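Putative agmatine deiminase (PDB 2EWO) probably hydrolyses the guanidinium group of agmatine, releasing ammonia and leaving N-carbamoylputrescine. Local coordinates at residues 38-43 and 283-288; 64-69 and 86-91; 319-324 and 357-362. One frame throughout, in Å; residues are numbered along the deposited sequence.

Interaction 1: 38-43 and 283-288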
# COMPACT_ATOMS: atom_id res chain seq x y z
N TRP A 38 -5.04 -2.79 -18.42
CA TRP A 38 -4.44 -3.96 -19.04
C TRP A 38 -5.21 -5.24 -18.75
O TRP A 38 -5.51 -5.56 -17.60
CB TRP A 38 -2.99 -4.10 -18.60
CG TRP A 38 -2.20 -2.82 -18.74
CD1 TRP A 38 -1.93 -1.92 -17.75
CD2 TRP A 38 -1.58 -2.31 -19.92
NE1 TRP A 38 -1.18 -0.88 -18.25
CE2 TRP A 38 -0.95 -1.09 -19.58
CE3 TRP A 38 -1.50 -2.76 -21.25
CZ2 TRP A 38 -0.25 -0.32 -20.51
CZ3 TRP A 38 -0.79 -1.99 -22.17
CH2 TRP A 38 -0.18 -0.78 -21.79
N ARG A 39 -5.51 -5.99 -19.81
CA ARG A 39 -6.27 -7.22 -19.67
C ARG A 39 -5.47 -8.33 -19.02
O ARG A 39 -4.24 -8.29 -18.99
CB ARG A 39 -6.76 -7.70 -21.03
CG ARG A 39 -5.68 -8.27 -21.92
CD ARG A 39 -6.23 -8.56 -23.32
NE ARG A 39 -5.24 -9.20 -24.17
CZ ARG A 39 -5.06 -10.51 -24.24
NH1 ARG A 39 -5.81 -11.33 -23.51
NH2 ARG A 39 -4.12 -11.00 -25.02
N LEU A 40 -6.19 -9.31 -18.49
CA LEU A 40 -5.58 -10.45 -17.84
C LEU A 40 -4.53 -10.07 -16.79
O LEU A 40 -3.38 -10.48 -16.87
CB LEU A 40 -4.95 -11.38 -18.88
CG LEU A 40 -5.87 -12.25 -19.75
CD1 LEU A 40 -6.74 -13.13 -18.86
CD2 LEU A 40 -6.74 -11.38 -20.63
N GLY A 41 -4.94 -9.27 -15.81
CA GLY A 41 -4.02 -8.87 -14.76
C GLY A 41 -2.76 -8.19 -15.24
O GLY A 41 -1.84 -7.96 -14.45
N ALA A 42 -2.71 -7.85 -16.53
CA ALA A 42 -1.56 -7.19 -17.14
C ALA A 42 -0.40 -8.14 -17.41
O ALA A 42 0.66 -7.72 -17.91
CB ALA A 42 -1.10 -6.02 -16.27
N LYS A 43 -0.60 -9.41 -17.10
CA LYS A 43 0.44 -10.41 -17.31
C LYS A 43 0.97 -10.38 -18.75
O LYS A 43 2.19 -10.39 -18.96
CB LYS A 43 -0.08 -11.80 -16.96
CG LYS A 43 -0.72 -11.87 -15.59
CD LYS A 43 0.15 -11.19 -14.53
CE LYS A 43 1.47 -11.91 -14.33
NZ LYS A 43 2.34 -11.19 -13.38
N LEU A 283 -9.11 -5.82 -30.15
CA LEU A 283 -9.03 -6.10 -28.72
C LEU A 283 -9.81 -7.37 -28.38
O LEU A 283 -10.99 -7.50 -28.73
CB LEU A 283 -9.59 -4.92 -27.92
CG LEU A 283 -9.37 -4.86 -26.41
CD1 LEU A 283 -10.18 -5.91 -25.69
CD2 LEU A 283 -7.89 -5.03 -26.12
N GLN A 284 -9.15 -8.30 -27.71
CA GLN A 284 -9.80 -9.54 -27.31
C GLN A 284 -9.78 -9.69 -25.80
O GLN A 284 -9.01 -9.02 -25.11
CB GLN A 284 -9.09 -10.73 -27.94
CG GLN A 284 -9.34 -10.89 -29.42
CD GLN A 284 -8.55 -12.05 -29.99
OE1 GLN A 284 -8.83 -12.51 -31.10
NE2 GLN A 284 -7.56 -12.53 -29.24
N GLU A 285 -10.62 -10.58 -25.29
CA GLU A 285 -10.71 -10.84 -23.86
C GLU A 285 -10.89 -9.54 -23.06
O GLU A 285 -10.32 -9.39 -21.98
CB GLU A 285 -9.44 -11.56 -23.38
CG GLU A 285 -8.73 -12.45 -24.43
CD GLU A 285 -9.41 -13.79 -24.69
OE1 GLU A 285 -9.58 -14.57 -23.73
OE2 GLU A 285 -9.76 -14.06 -25.86
N ALA A 286 -11.69 -8.62 -23.58
CA ALA A 286 -11.95 -7.33 -22.93
C ALA A 286 -12.65 -7.43 -21.56
O ALA A 286 -12.66 -6.47 -20.80
CB ALA A 286 -12.78 -6.44 -23.86
N ALA A 287 -13.24 -8.59 -21.27
CA ALA A 287 -13.94 -8.83 -20.02
C ALA A 287 -13.04 -8.79 -18.78
O ALA A 287 -13.46 -8.38 -17.71
CB ALA A 287 -14.66 -10.17 -20.08
N THR A 288 -11.79 -9.22 -18.93
CA THR A 288 -10.86 -9.23 -17.82
C THR A 288 -10.35 -7.84 -17.50
O THR A 288 -9.41 -7.68 -16.72
CB THR A 288 -9.64 -10.14 -18.10
OG1 THR A 288 -8.84 -9.57 -19.15
CG2 THR A 288 -10.11 -11.53 -18.50
O HOH W 1 -6.86 -7.46 -15.90

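Interaction 2: 64-69 and 86-91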
# COMPACT_ATOMS: atom_id res chain seq x y z
N LEU A 64 14.65 -0.46 -15.68
CA LEU A 64 13.28 -0.91 -15.51
C LEU A 64 12.75 -0.55 -14.11
O LEU A 64 13.16 -1.15 -13.12
CB LEU A 64 13.26 -2.42 -15.73
CG LEU A 64 11.93 -3.11 -15.93
CD1 LEU A 64 11.31 -2.57 -17.21
CD2 LEU A 64 12.11 -4.61 -15.99
N CYS A 65 11.83 0.41 -14.02
CA CYS A 65 11.29 0.81 -12.71
C CYS A 65 9.95 0.19 -12.39
O CYS A 65 8.94 0.55 -12.99
CB CYS A 65 11.13 2.32 -12.67
SG CYS A 65 12.52 3.15 -13.39
N VAL A 66 9.89 -0.73 -11.43
CA VAL A 66 8.60 -1.32 -11.15
C VAL A 66 8.07 -1.09 -9.74
O VAL A 66 8.83 -0.97 -8.77
CB VAL A 66 8.60 -2.86 -11.47
CG1 VAL A 66 9.43 -3.12 -12.71
CG2 VAL A 66 9.11 -3.67 -10.29
N PRO A 67 6.74 -0.94 -9.62
CA PRO A 67 6.10 -0.72 -8.33
C PRO A 67 6.56 -1.84 -7.43
O PRO A 67 6.85 -2.92 -7.90
CB PRO A 67 4.62 -0.81 -8.67
CG PRO A 67 4.57 -0.12 -9.98
CD PRO A 67 5.77 -0.71 -10.71
N PRO A 68 6.64 -1.56 -6.12
CA PRO A 68 7.05 -2.46 -5.03
C PRO A 68 6.32 -3.79 -4.99
O PRO A 68 6.87 -4.78 -4.51
CB PRO A 68 6.77 -1.62 -3.80
CG PRO A 68 7.08 -0.24 -4.28
CD PRO A 68 6.38 -0.21 -5.60
N LEU A 69 5.09 -3.81 -5.48
CA LEU A 69 4.27 -5.02 -5.48
C LEU A 69 4.61 -6.05 -6.56
O LEU A 69 4.33 -7.24 -6.39
CB LEU A 69 2.80 -4.63 -5.61
CG LEU A 69 2.26 -3.89 -4.40
CD1 LEU A 69 0.89 -3.37 -4.71
CD2 LEU A 69 2.24 -4.84 -3.21
N ILE A 86 20.40 -4.88 -17.57
CA ILE A 86 19.09 -4.40 -17.18
C ILE A 86 19.00 -4.36 -15.65
O ILE A 86 19.18 -5.40 -14.99
CB ILE A 86 17.98 -5.33 -17.72
CG1 ILE A 86 17.98 -5.31 -19.25
CG2 ILE A 86 16.62 -4.90 -17.20
CD1 ILE A 86 16.95 -6.25 -19.86
N ARG A 87 18.73 -3.18 -15.08
CA ARG A 87 18.59 -3.04 -13.63
C ARG A 87 17.16 -2.72 -13.25
O ARG A 87 16.50 -1.88 -13.87
CB ARG A 87 19.51 -1.95 -13.08
CG ARG A 87 19.17 -0.52 -13.50
CD ARG A 87 20.04 0.46 -12.73
NE ARG A 87 19.83 1.85 -13.14
CZ ARG A 87 20.47 2.89 -12.60
NH1 ARG A 87 21.35 2.68 -11.63
NH2 ARG A 87 20.24 4.12 -13.03
N ILE A 88 16.67 -3.39 -12.21
CA ILE A 88 15.32 -3.17 -11.74
C ILE A 88 15.33 -2.26 -10.52
O ILE A 88 15.78 -2.67 -9.45
CB ILE A 88 14.64 -4.50 -11.34
CG1 ILE A 88 14.57 -5.46 -12.54
CG2 ILE A 88 13.25 -4.22 -10.85
CD1 ILE A 88 15.90 -6.10 -12.93
N ILE A 89 14.87 -1.02 -10.67
CA ILE A 89 14.81 -0.08 -9.54
C ILE A 89 13.36 0.03 -9.09
O ILE A 89 12.45 0.05 -9.91
CB ILE A 89 15.33 1.36 -9.88
CG1 ILE A 89 14.60 1.93 -11.09
CG2 ILE A 89 16.84 1.34 -10.11
CD1 ILE A 89 14.97 1.26 -12.40
N GLU A 90 13.15 0.10 -7.78
CA GLU A 90 11.80 0.21 -7.25
C GLU A 90 11.20 1.59 -7.48
O GLU A 90 11.80 2.60 -7.08
CB GLU A 90 11.79 -0.06 -5.76
CG GLU A 90 10.40 -0.20 -5.23
CD GLU A 90 10.30 0.22 -3.80
OE1 GLU A 90 11.01 -0.37 -2.96
OE2 GLU A 90 9.51 1.15 -3.52
N MSE A 91 10.04 1.65 -8.12
CA MSE A 91 9.37 2.92 -8.36
C MSE A 91 7.87 2.76 -8.57
O MSE A 91 7.46 1.94 -9.38
CB MSE A 91 9.98 3.61 -9.58
CG MSE A 91 9.57 5.04 -9.70
SE MSE A 91 10.54 6.02 -11.07
CE MSE A 91 12.37 5.53 -10.62

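Interaction 3: 319-324 and 357-362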
# COMPACT_ATOMS: atom_id res chain seq x y z
N ILE A 319 14.15 -0.10 -32.18
CA ILE A 319 13.19 -1.03 -31.60
C ILE A 319 11.87 -0.66 -32.24
O ILE A 319 11.30 0.39 -31.95
CB ILE A 319 13.12 -0.87 -30.08
CG1 ILE A 319 14.54 -0.73 -29.49
CG2 ILE A 319 12.39 -2.06 -29.47
CD1 ILE A 319 15.43 -1.97 -29.59
N LEU A 320 11.39 -1.52 -33.14
CA LEU A 320 10.15 -1.26 -33.87
C LEU A 320 9.03 -2.24 -33.53
O LEU A 320 9.28 -3.43 -33.28
CB LEU A 320 10.43 -1.30 -35.38
CG LEU A 320 9.31 -0.93 -36.38
CD1 LEU A 320 9.20 0.60 -36.49
CD2 LEU A 320 9.64 -1.52 -37.74
N PRO A 321 7.79 -1.75 -33.50
CA PRO A 321 6.62 -2.57 -33.19
C PRO A 321 6.22 -3.51 -34.33
O PRO A 321 6.29 -3.14 -35.49
CB PRO A 321 5.55 -1.54 -32.86
CG PRO A 321 5.94 -0.35 -33.67
CD PRO A 321 7.43 -0.31 -33.52
N GLN A 322 5.82 -4.72 -33.97
CA GLN A 322 5.40 -5.74 -34.94
C GLN A 322 4.07 -6.33 -34.48
O GLN A 322 4.05 -7.33 -33.75
CB GLN A 322 6.44 -6.86 -35.04
CG GLN A 322 7.85 -6.44 -35.46
CD GLN A 322 7.94 -5.98 -36.90
OE1 GLN A 322 7.45 -4.91 -37.25
NE2 GLN A 322 8.57 -6.79 -37.74
N TYR A 323 2.97 -5.73 -34.92
CA TYR A 323 1.63 -6.18 -34.54
C TYR A 323 1.17 -7.48 -35.21
O TYR A 323 0.22 -8.13 -34.75
CB TYR A 323 0.62 -5.07 -34.84
CG TYR A 323 1.09 -3.70 -34.43
CD1 TYR A 323 1.33 -3.39 -33.09
CD2 TYR A 323 1.32 -2.71 -35.38
CE1 TYR A 323 1.79 -2.12 -32.71
CE2 TYR A 323 1.77 -1.44 -35.02
CZ TYR A 323 2.01 -1.15 -33.69
OH TYR A 323 2.47 0.10 -33.35
N GLY A 324 1.86 -7.88 -36.27
CA GLY A 324 1.45 -9.08 -36.97
C GLY A 324 0.45 -8.68 -38.04
O GLY A 324 -0.55 -9.35 -38.29
N GLY A 357 -0.99 3.15 -26.85
CA GLY A 357 0.37 3.65 -26.92
C GLY A 357 1.33 2.50 -27.19
O GLY A 357 1.03 1.36 -26.82
N ASN A 358 2.47 2.79 -27.82
CA ASN A 358 3.45 1.75 -28.11
C ASN A 358 4.86 2.02 -27.62
O ASN A 358 5.11 2.98 -26.90
CB ASN A 358 3.50 1.44 -29.62
CG ASN A 358 2.92 0.07 -29.96
OD1 ASN A 358 1.72 -0.18 -29.77
ND2 ASN A 358 3.77 -0.83 -30.46
N ILE A 359 5.78 1.14 -28.03
CA ILE A 359 7.19 1.17 -27.65
C ILE A 359 7.75 2.53 -27.27
O ILE A 359 8.49 2.64 -26.30
CB ILE A 359 8.09 0.57 -28.75
CG1 ILE A 359 7.57 -0.80 -29.17
CG2 ILE A 359 9.50 0.41 -28.22
CD1 ILE A 359 8.28 -1.39 -30.36
N HIS A 360 7.38 3.51 -28.03
CA HIS A 360 7.89 4.87 -27.76
C HIS A 360 7.22 5.43 -26.50
O HIS A 360 7.89 5.99 -25.62
CB HIS A 360 7.57 5.79 -28.94
CG HIS A 360 8.31 7.13 -28.87
ND1 HIS A 360 9.69 7.21 -28.67
CD2 HIS A 360 7.87 8.42 -28.97
CE1 HIS A 360 10.03 8.48 -28.65
NE2 HIS A 360 8.96 9.22 -28.83
N CYS A 361 5.92 5.25 -26.45
CA CYS A 361 5.09 5.75 -25.35
C CYS A 361 5.47 5.11 -23.99
O CYS A 361 5.03 5.57 -22.93
CB CYS A 361 3.61 5.45 -25.62
SG CYS A 361 2.82 6.64 -26.80
N ILE A 362 6.28 4.06 -24.02
CA ILE A 362 6.65 3.34 -22.77
C ILE A 362 8.15 3.39 -22.44
O ILE A 362 8.63 2.69 -21.53
CB ILE A 362 6.27 1.86 -22.85
CG1 ILE A 362 7.08 1.08 -23.89
CG2 ILE A 362 4.80 1.64 -23.22
CD1 ILE A 362 6.85 -0.43 -23.82

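Interaction 1: 38-43 and 283-288
R39 and L40 meet Q284, E285 and T288 in a surface contact between two loops, one leading into helix 43-57, the other following strand 281-282. The direct polar link is a single hydrogen bond from L40 N to T288 OG1, 2.7 Å long, with an N-H...O angle of 159°. The same hydroxyl donates to E285 O at 3.2 Å, nearly in line with that carbonyl, so T288 OG1 accepts from one loop while tying back its own. Its chi1 of 68° sets OG1 between the backbone N and the carbonyl carbon, and leaves CG2 to meet L40 CD1 at 3.7 Å. Water 1 adds a second bridge: it donates to W38 O and T288 O and accepts from G41 N.

R39 reaches across with an extended chain from CG to NE. Its CD lies 3.3 Å from Q284 O, and NH1 sits at the same distance from E285 CG, beside the aliphatic part of the glutamate rather than its acid group. At 5.0 Å, NH1 and E285 OE1 are not in contact; the guanidinium and carboxylate planes are 64° apart. The salt-bridge partner of R39 is E351, through NH2. L40 packs on L40 of the second subunit, and T288 on K43 of that subunit, which places the contact beside a subunit boundary. Chemically, a hydroxyl and a water carry the bonding between the loops, while the arginine contributes van der Waals contact through CD and NH1, and probably a weak long-range attraction to E285.

Interaction 2: 64-69 and 86-91
C65 and I89 lie side by side on one face of a parallel strand pair, and L64, V66, I88 and E90 point to the other. The strand axes approach to 4.7 Å with 30° between their N-to-C directions. On the first face, C65 SG stands anti to its carbonyl carbon (chi1 -43°) and touches CG1 and CD1 of I89. The selenomethionine M91 closes over the same cysteine: its CB meets C65 CB at 3.5 Å, and a bend at chi3 brings CE to 3.7 Å from C65 SG.

On the other face the contacts are between methyl and methylene groups: V66 CG2 is 4.2 Å from I88 CG2, and L64 CD2 is 4.3 Å from I88 CG1. Just past the end of strand 62-66, P68 crosses E90 at about a right angle, the proline CG resting 3.3 Å from E90 CD. The acid finds its polar partner in another chain, where K143 of the third subunit forms a salt bridge with E90 OE1.

Four backbone bonds fix the register: L64 N to R87 O, I89 N to L64 O, V66 N to I89 O and M91 N to V66 O. The last is the straightest at the hydrogen (171°). P67, lacking an N-H, ends the ladder opposite M91 O.

These strands are joined through helix 71-79 in a beta-alpha-beta unit. That helix covers the V66 and I88 face through A74, Y71 and L75. Strand 24-29 flanks strand 62-66 on its other edge, helix 137-146 receives M91, and I147 of the third subunit packs against I89.

Interaction 3: 319-324 and 357-362
The Y323 ring meets the N358 amide at its edge: N358 CG lies in the ring plane, ND2 close to it, and the two planes are 78° apart. ND2 comes within 3.3 Å of Y323 CE1. It is equally near Y323 OH, but the angle is too poor for a hydrogen bond; the hydroxyl bonds instead to S307 O, and ND2 makes a weak bond to T349 O. The ring of Y308 also meets that of Y323, their planes about 40° apart. The amide nitrogen of N358 also lies 3.1 Å from P321 CB.

Beside this pair I359 supplies the apolar half. Its side chain is extended (chi2 173°) and lays CD1 against the peptide joining L320 and P321, 3.4 Å from P321 CD, while its CG2 branch faces I319 CG2 at 4.0 Å.

The contact packs loop 357-362 against the end of strand 317-321; the Gly-Asn-Ile-His-Cys sequence in it probably marks the active site, as in related agmatine deiminases. Strand 317-321 runs between strands 312-314 and 343-347. Helix 43-57 covers I319 and I359 through I56 and V52, and helix 350-353 backs Y323 and N358 with A353.

How the interactions relate
From the N terminus, segment 38-43 comes first, leading into helix 43-57; its partner 283-288 lies 240 residues on, so interaction 1 closes a long loop. Interaction 2 is nested within that loop and is local, joining the two strands of one beta-alpha-beta unit. Interaction 3 follows both in series, linking strand 317-321 to the loop before strand 364-367 and closing a shorter loop of helix 328-338, strand 343-347 and helix 350-353, its ends 33 residues apart. Strand 364-367 shares a sheet with strands 62-66 and 86-90 of interaction 2. Helix 43-57, which begins at the end of segment 38-43, also packs on interaction 3. The contacts do not touch; their centres lie 18 to 23 Å apart.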